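Local coordinates for protein putative oxidoreductase (Magnetospirillum magnetotacticum, PDB 3C1A) that is a putative oxidoreductase of the GFO/IDH/MocA family, probably binding a nicotinamide adenine dinucleotide cofactor through its Rossmann-fold domain, at residues A35-S43 and G54-V64. Numbering follows the deposited sequence.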
loop_
_atom_site.group_PDB
_atom_site.type_symbol
_atom_site.label_atom_id
_atom_site.label_comp_id
_atom_site.label_asym_id
_atom_site.label_seq_id
_atom_site.Cartn_x
_atom_site.Cartn_y
_atom_site.Cartn_z
ATOM N N ALA A 35 20.579 5.305 -3.446
ATOM C CA ALA A 35 20.142 4.286 -4.382
ATOM C C ALA A 35 20.368 4.756 -5.817
ATOM O O ALA A 35 20.483 5.972 -6.079
ATOM C CB ALA A 35 18.691 3.950 -4.139
ATOM N N ALA A 36 20.430 3.785 -6.728
ATOM C CA ALA A 36 20.607 4.003 -8.163
ATOM C C ALA A 36 19.697 3.037 -8.944
ATOM O O ALA A 36 19.583 1.872 -8.570
ATOM C CB ALA A 36 22.056 3.759 -8.540
ATOM N N LEU A 37 19.042 3.521 -9.999
ATOM C CA LEU A 37 18.294 2.645 -10.919
ATOM C C LEU A 37 19.277 2.143 -11.970
ATOM O O LEU A 37 19.669 2.877 -12.857
ATOM C CB LEU A 37 17.096 3.377 -11.567
ATOM C CG LEU A 37 16.149 2.566 -12.448
ATOM C CD1 LEU A 37 15.401 1.586 -11.579
ATOM C CD2 LEU A 37 15.197 3.478 -13.243
ATOM N N VAL A 38 19.677 0.884 -11.852
ATOM C CA VAL A 38 20.678 0.303 -12.732
ATOM C C VAL A 38 20.120 -0.512 -13.924
ATOM O O VAL A 38 20.820 -0.693 -14.927
ATOM C CB VAL A 38 21.707 -0.524 -11.929
ATOM C CG1 VAL A 38 22.281 0.280 -10.807
ATOM C CG2 VAL A 38 21.101 -1.849 -11.405
ATOM N N ARG A 39 18.907 -1.061 -13.806
ATOM C CA ARG A 39 18.190 -1.607 -14.962
ATOM C C ARG A 39 16.728 -1.228 -14.860
ATOM O O ARG A 39 16.201 -1.025 -13.758
ATOM C CB ARG A 39 18.289 -3.158 -15.094
ATOM C CG ARG A 39 19.679 -3.724 -15.064
ATOM C CD ARG A 39 19.835 -5.025 -15.864
ATOM N NE ARG A 39 21.195 -5.531 -15.725
ATOM C CZ ARG A 39 21.811 -6.389 -16.540
ATOM N NH1 ARG A 39 21.183 -6.929 -17.560
ATOM N NH2 ARG A 39 23.051 -6.774 -16.251
ATOM N N LEU A 40 16.078 -1.178 -16.015
ATOM C CA LEU A 40 14.638 -0.900 -16.131
ATOM C C LEU A 40 14.036 -1.777 -17.197
ATOM O O LEU A 40 14.491 -1.741 -18.345
ATOM C CB LEU A 40 14.438 0.566 -16.536
ATOM C CG LEU A 40 13.015 1.039 -16.820
ATOM C CD1 LEU A 40 12.158 0.938 -15.539
ATOM C CD2 LEU A 40 13.060 2.469 -17.412
ATOM N N ALA A 41 13.062 -2.597 -16.793
ATOM C CA ALA A 41 12.206 -3.329 -17.701
ATOM C C ALA A 41 10.794 -2.731 -17.684
ATOM O O ALA A 41 10.039 -2.941 -16.748
ATOM C CB ALA A 41 12.183 -4.787 -17.327
ATOM N N SER A 42 10.424 -1.962 -18.704
ATOM C CA SER A 42 9.104 -1.303 -18.705
ATOM C C SER A 42 8.426 -1.301 -20.067
ATOM O O SER A 42 9.059 -0.977 -21.061
ATOM C CB SER A 42 9.214 0.140 -18.251
ATOM O OG SER A 42 7.919 0.736 -18.235
ATOM N N SER A 43 7.136 -1.637 -20.091
ATOM C CA SER A 43 6.315 -1.590 -21.321
ATOM C C SER A 43 5.931 -0.156 -21.689
ATOM O O SER A 43 5.543 0.137 -22.819
ATOM C CB SER A 43 5.024 -2.408 -21.128
ATOM O OG SER A 43 4.158 -1.822 -20.150
ATOM N N GLY A 54 23.279 5.052 -18.043
ATOM C CA GLY A 54 23.918 3.934 -17.382
ATOM C C GLY A 54 22.910 2.872 -16.999
ATOM O O GLY A 54 23.274 1.702 -16.869
ATOM N N CYS A 55 21.650 3.270 -16.817
ATOM C CA CYS A 55 20.579 2.308 -16.607
ATOM C C CYS A 55 20.349 1.490 -17.883
ATOM O O CYS A 55 20.119 2.043 -18.967
ATOM C CB CYS A 55 19.289 3.005 -16.150
ATOM S SG CYS A 55 17.892 1.916 -15.902
ATOM N N VAL A 56 20.397 0.165 -17.746
ATOM C CA VAL A 56 20.162 -0.756 -18.860
ATOM C C VAL A 56 18.667 -0.947 -19.124
ATOM O O VAL A 56 17.899 -1.326 -18.222
ATOM C CB VAL A 56 20.735 -2.167 -18.561
ATOM C CG1 VAL A 56 20.520 -3.074 -19.736
ATOM C CG2 VAL A 56 22.192 -2.109 -18.170
ATOM N N ILE A 57 18.258 -0.754 -20.377
ATOM C CA ILE A 57 16.870 -0.998 -20.790
ATOM C C ILE A 57 16.652 -2.445 -21.225
ATOM O O ILE A 57 17.335 -2.967 -22.117
ATOM C CB ILE A 57 16.446 -0.047 -21.933
ATOM C CG1 ILE A 57 16.686 1.407 -21.512
ATOM C CG2 ILE A 57 14.979 -0.316 -22.343
ATOM C CD1 ILE A 57 15.902 1.850 -20.308
ATOM N N GLU A 58 15.706 -3.091 -20.562
ATOM C CA GLU A 58 15.349 -4.459 -20.857
ATOM C C GLU A 58 13.931 -4.577 -21.354
ATOM O O GLU A 58 13.008 -3.987 -20.807
ATOM C CB GLU A 58 15.543 -5.353 -19.621
ATOM C CG GLU A 58 16.931 -5.303 -18.980
ATOM C CD GLU A 58 18.043 -5.957 -19.805
ATOM O OE1 GLU A 58 17.842 -6.279 -21.003
ATOM O OE2 GLU A 58 19.150 -6.101 -19.252
ATOM N N SER A 59 13.745 -5.397 -22.372
ATOM C CA SER A 59 12.426 -5.745 -22.801
ATOM C C SER A 59 11.944 -6.935 -21.967
ATOM O O SER A 59 10.748 -7.030 -21.655
ATOM C CB SER A 59 12.441 -6.072 -24.290
ATOM O OG SER A 59 12.929 -7.386 -24.482
ATOM N N ASP A 60 12.870 -7.815 -21.571
ATOM C CA ASP A 60 12.537 -9.036 -20.815
ATOM C C ASP A 60 12.827 -8.882 -19.335
ATOM O O ASP A 60 13.982 -8.658 -18.972
ATOM C CB ASP A 60 13.348 -10.206 -21.383
ATOM C CG ASP A 60 12.806 -11.565 -20.988
ATOM O OD1 ASP A 60 12.223 -11.733 -19.884
ATOM O OD2 ASP A 60 12.990 -12.484 -21.812
ATOM N N TRP A 61 11.792 -9.019 -18.480
ATOM C CA TRP A 61 11.967 -8.876 -17.035
ATOM C C TRP A 61 12.986 -9.861 -16.492
ATOM O O TRP A 61 13.664 -9.555 -15.510
ATOM C CB TRP A 61 10.634 -8.958 -16.234
ATOM C CG TRP A 61 9.876 -10.272 -16.321
ATOM C CD1 TRP A 61 8.893 -10.552 -17.177
ATOM C CD2 TRP A 61 10.048 -11.454 -15.506
ATOM N NE1 TRP A 61 8.440 -11.839 -16.995
ATOM C CE2 TRP A 61 9.125 -12.408 -15.963
ATOM C CE3 TRP A 61 10.877 -11.786 -14.443
ATOM C CZ2 TRP A 61 9.018 -13.673 -15.403
ATOM C CZ3 TRP A 61 10.783 -13.018 -13.890
ATOM C CH2 TRP A 61 9.843 -13.960 -14.356
ATOM N N ARG A 62 13.087 -11.042 -17.114
ATOM C CA ARG A 62 14.040 -12.057 -16.683
ATOM C C ARG A 62 15.488 -11.563 -16.656
ATOM O O ARG A 62 16.295 -12.022 -15.827
ATOM C CB ARG A 62 13.929 -13.306 -17.545
ATOM C CG ARG A 62 12.637 -14.030 -17.314
ATOM C CD ARG A 62 12.469 -15.203 -18.261
ATOM N NE ARG A 62 11.146 -15.794 -18.112
ATOM C CZ ARG A 62 10.015 -15.268 -18.589
ATOM N NH1 ARG A 62 10.023 -14.115 -19.255
ATOM N NH2 ARG A 62 8.857 -15.898 -18.384
ATOM N N SER A 63 15.835 -10.656 -17.569
ATOM C CA SER A 63 17.183 -10.087 -17.584
ATOM C C SER A 63 17.454 -9.182 -16.393
ATOM O O SER A 63 18.622 -8.945 -16.025
ATOM C CB SER A 63 17.430 -9.326 -18.877
ATOM O OG SER A 63 17.227 -10.181 -20.000
ATOM N N VAL A 64 16.405 -8.629 -15.804
ATOM C CA VAL A 64 16.590 -7.829 -14.590
ATOM C C VAL A 64 16.964 -8.721 -13.421
ATOM O O VAL A 64 17.909 -8.420 -12.699
ATOM C CB VAL A 64 15.364 -6.974 -14.269
ATOM C CG1 VAL A 64 15.490 -6.378 -12.867
ATOM C CG2 VAL A 64 15.245 -5.882 -15.332
#
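Leu40 and Val56 join two parallel strands: Leu40 N donates to Val56 O at 2.9 Å, while Val56 N reaches Val38 O and Glu58 N reaches Leu40 O, all three bonds nearly straight. The strand directions differ by 23°, and the paired register runs from Arg39 with Val56 to Leu40 with Ile57. The contact is packed most closely at Cys55, whose CB lies 3.3 Å from Leu37 O; Cys55 SG, turned anti to its own amide nitrogen (chi1 178°), comes within 3.5 Å of Arg39 C and also touches Leu40 CB and Leu37 CG. Beside it Leu40 and Ile57 point the same way, meeting through CD2 and CD1, with Ile57 on the solvent side. On the other face, Ala41 CB and Val64 CG2 touch at 3.8 Å, but farther out the contact turns polar and partly exposed. There Arg39 runs extended alongside Val56, and its NH1 meets Glu58 OE2 at 2.8 Å in a bent salt bridge, with guanidinium and carboxylate planes only 18° apart; Arg39 NE pairs with Glu69. A leucine in place of Arg39 would probably leave both glutamates without this shared positive partner. The pair belongs to a beta-alpha-beta unit of the Rossmann domain: strand 56-58 forms one edge of its parallel sheet, strand 35-42 bonds on its far side to strand 11-17, helix 45-48 covers Leu40 and Ile57 through Leu48, and Val64 rests on Ala14 of strand 11-17.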